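PlyP35 (Listeria phage P35, PDB 6S3Y) probably binds the Listeria cell wall through two SH3-like repeats, as the C-terminal targeting part of a phage endolysin. Local coordinates at residues 11-16 and 28-33; 18-23 and 59-64; 63-68 and 83-88. All coordinates share one frame; numbering follows the deposited sequence. Where two conformers were deposited one is given.

Interaction 1 (11-16 and 28-33)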
# COMPACT_ATOMS: atom_id res chain seq x y z
N LYS A 11 -7.62 2.99 2.81
CA LYS A 11 -7.03 4.20 3.45
C LYS A 11 -6.66 5.25 2.40
O LYS A 11 -6.42 4.90 1.22
CB LYS A 11 -5.80 3.84 4.29
CG LYS A 11 -6.10 3.01 5.52
CD LYS A 11 -4.81 2.63 6.26
CE LYS A 11 -5.11 1.95 7.58
NZ LYS A 11 -3.89 1.40 8.20
N ASP A 12 -6.53 6.49 2.87
CA ASP A 12 -6.16 7.67 2.05
C ASP A 12 -4.63 7.83 2.07
O ASP A 12 -4.16 9.01 2.07
CB ASP A 12 -6.85 8.92 2.63
CG ASP A 12 -6.82 10.10 1.67
OD1 ASP A 12 -7.04 9.88 0.45
OD2 ASP A 12 -6.54 11.19 2.16
N VAL A 13 -3.87 6.73 2.04
CA VAL A 13 -2.38 6.75 2.23
C VAL A 13 -1.66 5.94 1.14
O VAL A 13 -2.30 5.05 0.50
CB VAL A 13 -2.00 6.23 3.63
CG1 VAL A 13 -2.72 7.00 4.73
CG2 VAL A 13 -2.24 4.72 3.76
N GLY A 14 -0.39 6.27 0.94
CA GLY A 14 0.63 5.40 0.31
C GLY A 14 1.43 4.69 1.38
O GLY A 14 1.59 5.22 2.50
N TYR A 15 1.98 3.52 1.04
CA TYR A 15 2.58 2.60 2.03
C TYR A 15 4.11 2.65 1.89
O TYR A 15 4.63 2.17 0.89
CB TYR A 15 1.96 1.21 1.84
CG TYR A 15 0.48 1.25 2.04
CD1 TYR A 15 -0.08 1.19 3.31
CD2 TYR A 15 -0.36 1.45 0.96
CE1 TYR A 15 -1.44 1.30 3.48
CE2 TYR A 15 -1.74 1.55 1.12
CZ TYR A 15 -2.27 1.48 2.39
OH TYR A 15 -3.62 1.61 2.58
N PHE A 16 4.77 3.28 2.86
CA PHE A 16 6.25 3.35 2.95
C PHE A 16 6.68 2.24 3.90
O PHE A 16 6.61 2.43 5.14
CB PHE A 16 6.66 4.75 3.37
CG PHE A 16 8.13 5.09 3.32
CD1 PHE A 16 8.83 5.07 2.12
CD2 PHE A 16 8.79 5.48 4.47
CE1 PHE A 16 10.16 5.46 2.08
CE2 PHE A 16 10.12 5.86 4.43
CZ PHE A 16 10.79 5.85 3.23
N VAL A 28 6.74 1.94 7.76
CA VAL A 28 7.59 3.02 8.34
C VAL A 28 6.77 4.31 8.35
O VAL A 28 6.80 5.02 9.36
CB VAL A 28 8.90 3.15 7.55
CG1 VAL A 28 9.71 4.33 8.03
CG2 VAL A 28 9.72 1.87 7.64
N ARG A 29 6.07 4.60 7.26
CA ARG A 29 5.09 5.71 7.16
C ARG A 29 3.88 5.24 6.36
O ARG A 29 4.06 4.48 5.39
CB ARG A 29 5.66 6.95 6.44
CG ARG A 29 6.79 7.64 7.18
CD ARG A 29 6.36 8.40 8.40
NE ARG A 29 7.47 9.13 9.00
CZ ARG A 29 8.28 8.66 9.94
NH1 ARG A 29 8.13 7.43 10.40
NH2 ARG A 29 9.23 9.40 10.46
N GLN A 30 2.70 5.71 6.73
CA GLN A 30 1.49 5.71 5.89
C GLN A 30 1.23 7.16 5.55
O GLN A 30 0.58 7.86 6.34
CB GLN A 30 0.39 4.94 6.62
CG GLN A 30 0.63 3.44 6.58
CD GLN A 30 -0.47 2.61 7.18
OE1 GLN A 30 -1.53 3.11 7.52
NE2 GLN A 30 -0.18 1.32 7.36
N TRP A 31 1.78 7.61 4.43
CA TRP A 31 1.77 9.02 4.02
C TRP A 31 0.42 9.35 3.39
O TRP A 31 0.06 8.73 2.36
CB TRP A 31 2.90 9.30 3.03
CG TRP A 31 4.27 9.49 3.61
CD1 TRP A 31 4.63 10.18 4.73
CD2 TRP A 31 5.50 9.04 3.01
NE1 TRP A 31 5.99 10.17 4.88
CE2 TRP A 31 6.56 9.50 3.83
CE3 TRP A 31 5.81 8.32 1.85
CZ2 TRP A 31 7.89 9.24 3.54
CZ3 TRP A 31 7.13 8.08 1.55
CH2 TRP A 31 8.15 8.53 2.38
N LYS A 32 -0.25 10.37 3.92
CA LYS A 32 -1.52 10.90 3.37
C LYS A 32 -1.31 11.26 1.89
O LYS A 32 -0.23 11.80 1.54
CB LYS A 32 -1.96 12.12 4.19
CG LYS A 32 -3.39 12.57 3.92
CD LYS A 32 -3.83 13.70 4.83
CE LYS A 32 -2.91 14.91 4.77
NZ LYS A 32 -3.37 16.01 5.65
N HIS A 33 -2.34 11.02 1.08
CA HIS A 33 -2.43 11.50 -0.33
C HIS A 33 -1.88 12.93 -0.40
O HIS A 33 -2.28 13.72 0.45
CB HIS A 33 -3.87 11.42 -0.85
CG HIS A 33 -3.98 11.61 -2.33
ND1 HIS A 33 -4.54 12.72 -2.92
CD2 HIS A 33 -3.52 10.83 -3.33
CE1 HIS A 33 -4.55 12.54 -4.24
NE2 HIS A 33 -3.89 11.41 -4.52
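K11 reaches over to Q30 with a side chain extended beyond CG, and NZ lies 3.0 Å from Q30 OE1, in the plane of the amide carbonyl and on one of its lone pairs. The same ammonium group also binds the carbonyl of Y134, while Q30 NE2 turns to S27. At D12 the backbone takes over: its carbonyl O accepts the amide N of H33 at 2.9 Å. V13 sits in a non-hydrogen-bonded pair with K32, and its CG2 packs against Q30 CB. G14 exchanges two backbone bonds with W31, of which the one from G14 N to W31 O is the straighter. Y15 shares a face with Q30, whose CG approaches the ring obliquely near CD1 while the amide plane stands steeply to the ring. F16 carries the apolar part of the contact. With its CG anti to the backbone N (chi1 -171°), the ring leans over the six-membered ring of W31 in an offset stack, centroids 4.3 Å apart and planes at 28°; W31 CH2 lies over the centre of the phenyl face. F16 CB adds a CH-pi contact to the indole. V28 CG1 meets the ring obliquely, 3.9 Å from F16 CD2. F16 O is gripped twice, by V28 N at 2.7 Å and R29 N at 3.1 Å. Beyond it, the guanidinium group of R29 leads away to a salt bridge with D53. The two residues facing F16 form a classic beta bulge at one end of an antiparallel beta hairpin, consistent with the first of two SH3-like repeats expected for this family.

Interaction 2 (18-23 and 59-64)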
# COMPACT_ATOMS: atom_id res chain seq x y z
N ASP A 18 8.98 -1.18 5.49
CA ASP A 18 10.38 -1.41 5.93
C ASP A 18 11.10 -2.32 4.92
O ASP A 18 12.33 -2.45 5.05
CB ASP A 18 10.44 -1.94 7.37
CG ASP A 18 9.77 -3.28 7.61
OD1 ASP A 18 9.04 -3.76 6.73
OD2 ASP A 18 9.96 -3.82 8.70
N LYS A 19 10.38 -2.90 3.96
CA LYS A 19 10.92 -3.78 2.90
C LYS A 19 10.20 -3.48 1.61
O LYS A 19 9.04 -3.06 1.67
CB LYS A 19 10.63 -5.24 3.21
CG LYS A 19 11.14 -5.74 4.54
CD LYS A 19 10.53 -7.02 4.98
CE LYS A 19 10.96 -7.33 6.39
NZ LYS A 19 10.44 -8.66 6.78
N PRO A 20 10.81 -3.73 0.44
CA PRO A 20 10.13 -3.53 -0.84
C PRO A 20 9.19 -4.70 -1.19
O PRO A 20 9.35 -5.30 -2.23
CB PRO A 20 11.28 -3.41 -1.83
CG PRO A 20 12.34 -4.32 -1.25
CD PRO A 20 12.20 -4.18 0.25
N GLN A 21 8.23 -4.98 -0.31
CA GLN A 21 7.25 -6.08 -0.47
C GLN A 21 6.02 -5.70 0.36
O GLN A 21 6.17 -4.98 1.36
CB GLN A 21 7.87 -7.43 -0.04
CG GLN A 21 8.51 -7.41 1.35
CD GLN A 21 9.39 -8.57 1.80
OE1 GLN A 21 10.53 -8.72 1.37
NE2 GLN A 21 8.89 -9.34 2.76
N PHE A 22 4.83 -6.16 -0.05
CA PHE A 22 3.57 -5.92 0.67
C PHE A 22 3.32 -6.97 1.74
O PHE A 22 2.63 -6.64 2.72
CB PHE A 22 2.46 -5.82 -0.37
CG PHE A 22 2.53 -4.57 -1.19
CD1 PHE A 22 2.28 -3.33 -0.62
CD2 PHE A 22 2.86 -4.63 -2.52
CE1 PHE A 22 2.32 -2.19 -1.39
CE2 PHE A 22 2.90 -3.49 -3.29
CZ PHE A 22 2.61 -2.27 -2.72
N LEU A 23 3.85 -8.17 1.58
CA LEU A 23 3.68 -9.29 2.57
C LEU A 23 4.84 -9.24 3.57
O LEU A 23 6.00 -9.05 3.12
CB LEU A 23 3.68 -10.62 1.80
CG LEU A 23 3.63 -11.90 2.64
CD1 LEU A 23 2.31 -12.08 3.29
CD2 LEU A 23 3.98 -13.15 1.83
N ARG A 59 14.99 3.58 6.97
CA ARG A 59 14.80 3.43 5.51
C ARG A 59 13.43 2.81 5.25
O ARG A 59 13.02 1.91 5.99
CB ARG A 59 15.92 2.59 4.89
CG ARG A 59 15.77 2.39 3.40
CD ARG A 59 17.06 1.97 2.72
NE ARG A 59 18.10 2.97 2.83
CZ ARG A 59 18.22 4.03 2.05
NH1 ARG A 59 17.35 4.30 1.10
NH2 ARG A 59 19.21 4.88 2.28
N GLY A 60 12.76 3.25 4.20
CA GLY A 60 11.53 2.63 3.72
C GLY A 60 11.51 2.49 2.22
O GLY A 60 12.43 2.98 1.53
N TYR A 61 10.46 1.82 1.74
CA TYR A 61 10.26 1.47 0.32
C TYR A 61 8.79 1.72 -0.03
O TYR A 61 7.92 1.28 0.72
CB TYR A 61 10.63 -0.01 0.10
CG TYR A 61 12.05 -0.34 0.47
CD1 TYR A 61 12.39 -0.67 1.77
CD2 TYR A 61 13.05 -0.28 -0.47
CE1 TYR A 61 13.72 -0.94 2.13
CE2 TYR A 61 14.37 -0.56 -0.15
CZ TYR A 61 14.70 -0.89 1.16
OH TYR A 61 15.98 -1.15 1.54
N ILE A 62 8.55 2.34 -1.17
CA ILE A 62 7.17 2.62 -1.61
C ILE A 62 7.02 2.27 -3.08
O ILE A 62 7.92 2.57 -3.89
CB ILE A 62 6.77 4.08 -1.26
CG1 ILE A 62 5.30 4.32 -1.61
CG2 ILE A 62 7.69 5.08 -1.91
CD1 ILE A 62 4.69 5.51 -0.89
N TYR A 63 5.90 1.64 -3.42
CA TYR A 63 5.65 1.11 -4.78
C TYR A 63 5.48 2.26 -5.75
O TYR A 63 4.95 3.31 -5.36
CB TYR A 63 4.45 0.18 -4.67
CG TYR A 63 4.17 -0.64 -5.90
CD1 TYR A 63 4.77 -1.88 -6.07
CD2 TYR A 63 3.27 -0.21 -6.86
CE1 TYR A 63 4.46 -2.69 -7.16
CE2 TYR A 63 2.96 -1.00 -7.95
CZ TYR A 63 3.55 -2.24 -8.10
OH TYR A 63 3.26 -3.00 -9.19
N HIS A 64 5.94 2.10 -6.99
CA HIS A 64 6.17 3.20 -7.96
C HIS A 64 4.87 3.95 -8.24
O HIS A 64 4.93 5.18 -8.41
CB HIS A 64 6.81 2.67 -9.24
CG HIS A 64 5.88 1.93 -10.12
ND1 HIS A 64 5.39 0.65 -9.83
CD2 HIS A 64 5.32 2.30 -11.27
CE1 HIS A 64 4.58 0.26 -10.79
NE2 HIS A 64 4.53 1.25 -11.69
O HOH W 1 13.96 -0.71 6.28
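The loop 18-23 runs past strand 59-63 without direct backbone bonding, with the closest CA atoms those of D18 and G60, 4.7 Å apart, and one water ties the two segments by donating to both D18 O and R59 O. P20, at the centre of an inverse gamma turn, presents its ring to Y61. The two side chains lie side by side and point the same way, and P20 CD stands almost straight above the middle of the aromatic ring, 3.8 Å from the centroid of Y61 and 10° off its normal, a well-centred CH-pi contact. P20 CB rests near Y61 CD2, which extends the overlap along that face. The edge of the same ring, near its plane, meets the D18 carbonyl, with Y61 CE1 3.6 Å from D18 O. Two residues farther along each segment, F22 and Y63 make a second apolar contact. Their side chains cross at about a right angle, and F22 brings the far end of its ring, with CZ 3.6 Å from Y63 CB and CE2 3.7 Å from Y63 CD1. The ring planes are 49° apart. Y63 reaches this place with CG anti to the backbone N (chi1 -170°), which lays the start of its ring beside F22. Strand 46-53 continues the packing: W46 touches P20, Y61 and F22, and T48 touches Y61. H42 meets Y61 edge-to-face, W89 of strand 78-89 meets the F22 ring, and Y134 binds F22 O through its hydroxyl. The loop that follows strand 6-17 is thus laid against strand 56-63 and its neighbour 46-53.

Interaction 3 (63-68 and 83-88)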
# COMPACT_ATOMS: atom_id res chain seq x y z
N TYR A 63 5.90 1.64 -3.42
CA TYR A 63 5.65 1.11 -4.78
C TYR A 63 5.48 2.26 -5.75
O TYR A 63 4.95 3.31 -5.36
CB TYR A 63 4.45 0.18 -4.67
CG TYR A 63 4.17 -0.64 -5.90
CD1 TYR A 63 4.77 -1.88 -6.07
CD2 TYR A 63 3.27 -0.21 -6.86
CE1 TYR A 63 4.46 -2.69 -7.16
CE2 TYR A 63 2.96 -1.00 -7.95
CZ TYR A 63 3.55 -2.24 -8.10
OH TYR A 63 3.26 -3.00 -9.19
N HIS A 64 5.94 2.10 -6.99
CA HIS A 64 6.17 3.20 -7.96
C HIS A 64 4.87 3.95 -8.24
O HIS A 64 4.93 5.18 -8.41
CB HIS A 64 6.81 2.67 -9.24
CG HIS A 64 5.88 1.93 -10.12
ND1 HIS A 64 5.39 0.65 -9.83
CD2 HIS A 64 5.32 2.30 -11.27
CE1 HIS A 64 4.58 0.26 -10.79
NE2 HIS A 64 4.53 1.25 -11.69
N SER A 65 3.72 3.26 -8.27
CA SER A 65 2.42 3.91 -8.62
C SER A 65 1.91 4.77 -7.46
O SER A 65 0.97 5.52 -7.63
CB SER A 65 1.42 2.90 -9.09
OG SER A 65 1.11 1.96 -8.07
N MSE A 66 2.53 4.69 -6.27
CA MSE A 66 2.15 5.54 -5.15
C MSE A 66 3.02 6.79 -5.02
O MSE A 66 2.88 7.55 -4.06
CB MSE A 66 2.18 4.74 -3.85
CG MSE A 66 1.28 3.54 -3.90
SE MSE A 66 1.61 2.38 -2.41
CE MSE A 66 0.30 0.97 -2.80
N ALA A 67 3.91 7.03 -5.99
CA ALA A 67 4.80 8.19 -5.94
C ALA A 67 4.88 8.83 -7.32
O ALA A 67 5.33 8.18 -8.26
CB ALA A 67 6.18 7.81 -5.46
N LYS A 68 4.47 10.09 -7.41
CA LYS A 68 4.49 10.90 -8.65
C LYS A 68 5.72 11.80 -8.60
O LYS A 68 5.75 12.69 -7.73
CB LYS A 68 3.16 11.67 -8.74
CG LYS A 68 2.95 12.49 -9.99
CD LYS A 68 1.66 13.31 -9.90
CE LYS A 68 1.70 14.29 -8.74
NZ LYS A 68 0.49 15.14 -8.63
N ASN A 83 0.75 9.47 -4.15
CA ASN A 83 -0.55 9.07 -4.76
C ASN A 83 -1.09 7.87 -3.99
O ASN A 83 -0.60 6.74 -4.21
CB ASN A 83 -0.34 8.80 -6.26
CG ASN A 83 -1.60 8.32 -6.94
OD1 ASN A 83 -2.58 9.04 -6.98
ND2 ASN A 83 -1.59 7.10 -7.44
N ALA A 84 -2.01 8.10 -3.09
CA ALA A 84 -2.61 7.07 -2.22
C ALA A 84 -3.46 6.10 -3.05
O ALA A 84 -4.30 6.55 -3.80
CB ALA A 84 -3.38 7.71 -1.10
N HIS A 85 -3.26 4.81 -2.83
CA HIS A 85 -4.12 3.70 -3.34
C HIS A 85 -3.67 2.42 -2.67
O HIS A 85 -2.58 2.41 -2.04
CB HIS A 85 -4.09 3.58 -4.88
CG HIS A 85 -2.92 2.86 -5.44
ND1 HIS A 85 -1.87 3.52 -6.06
CD2 HIS A 85 -2.59 1.53 -5.47
CE1 HIS A 85 -0.98 2.65 -6.49
NE2 HIS A 85 -1.39 1.44 -6.12
N ALA A 86 -4.48 1.38 -2.74
CA ALA A 86 -4.14 0.06 -2.18
C ALA A 86 -4.18 -0.97 -3.30
O ALA A 86 -4.32 -0.59 -4.50
CB ALA A 86 -5.08 -0.24 -1.04
N PHE A 87 -4.09 -2.24 -2.95
CA PHE A 87 -4.13 -3.37 -3.89
C PHE A 87 -4.94 -4.49 -3.25
O PHE A 87 -4.95 -4.57 -1.99
CB PHE A 87 -2.74 -3.90 -4.19
CG PHE A 87 -1.92 -3.12 -5.18
CD1 PHE A 87 -2.39 -2.86 -6.45
CD2 PHE A 87 -0.64 -2.70 -4.86
CE1 PHE A 87 -1.62 -2.19 -7.38
CE2 PHE A 87 0.15 -2.04 -5.79
CZ PHE A 87 -0.34 -1.77 -7.05
N CYS A 88 -5.53 -5.36 -4.07
CA CYS A 88 -5.86 -6.75 -3.65
C CYS A 88 -5.28 -7.71 -4.67
O CYS A 88 -5.08 -7.32 -5.87
CB CYS A 88 -7.36 -6.94 -3.44
SG CYS A 88 -8.34 -6.51 -4.89
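N83 holds the turn after strand 56-63 by two hydrogen bonds to successive carbonyls. Its side-chain ND2 donates to S65 O at 3.0 Å in a nearly straight bond (169° at the hydrogen), approaching close to the line of the carbonyl, and S65 O lies near the plane of the N83 amide. The backbone N of N83 donates to M66 O at 2.9 Å, but from well above that carbonyl's plane. CG anti to the backbone N (chi1 177°) carries the N83 amide toward S65. A CA-H...O contact from M66 CA to N83 O, 3.1 Å long, brings the backbones close at the same point. The 3-10 turn 64-66 has its own support, because M66 N is bonded to Y63 O and A67 N to H64 O.

Farther out, the extended selenomethionine M66 passes over one face of the H85 ring, the two side chains crossing at about a right angle. Its terminal CE lies above that face in a CH-pi contact, 4.1 Å from the ring centroid of H85, and SE also lies above the ring but more distantly. The methyl group also meets F87 CE2, approaching that ring obliquely. Beyond M66 the packing is aromatic: F87 turns its edge to the face of Y63 in a T-shaped pair with planes at 86°, and F87 CZ comes 3.5 Å from Y63 CE2. F99 (edge-to-face) and W89 also meet the F87 ring, while W46 also packs against Y63, and Y15 of strand 6-17 touches M66. The whole is a 3-10 turn leading into the beta hairpin of strands 67-72 and 78-89, which probably links the two SH3-like repeats, with Y63, F87, F99, W46 and W89 gathered beside the turn.

Overall arrangement
Strand 6-17 and the loop after it connect the first two contacts: interactions 1 and 2 have centres about 11 Å apart, and the F16 ring of the hairpin reaches strand 56-63, its CE1 3.3 Å from G60 C. Interaction 3 starts from the end of strand 56-63 that closes interaction 2, and the two share Y63, which takes F22 in one and F87 in the other; F22 CZ also lies 4.0 Å from M66 CE. The centres of interactions 1 and 3 are about 9 Å apart, with Y15 CE2 3.4 Å from H85 O. The centres of all three contacts lie within about 9 Å of the centre of the molecule.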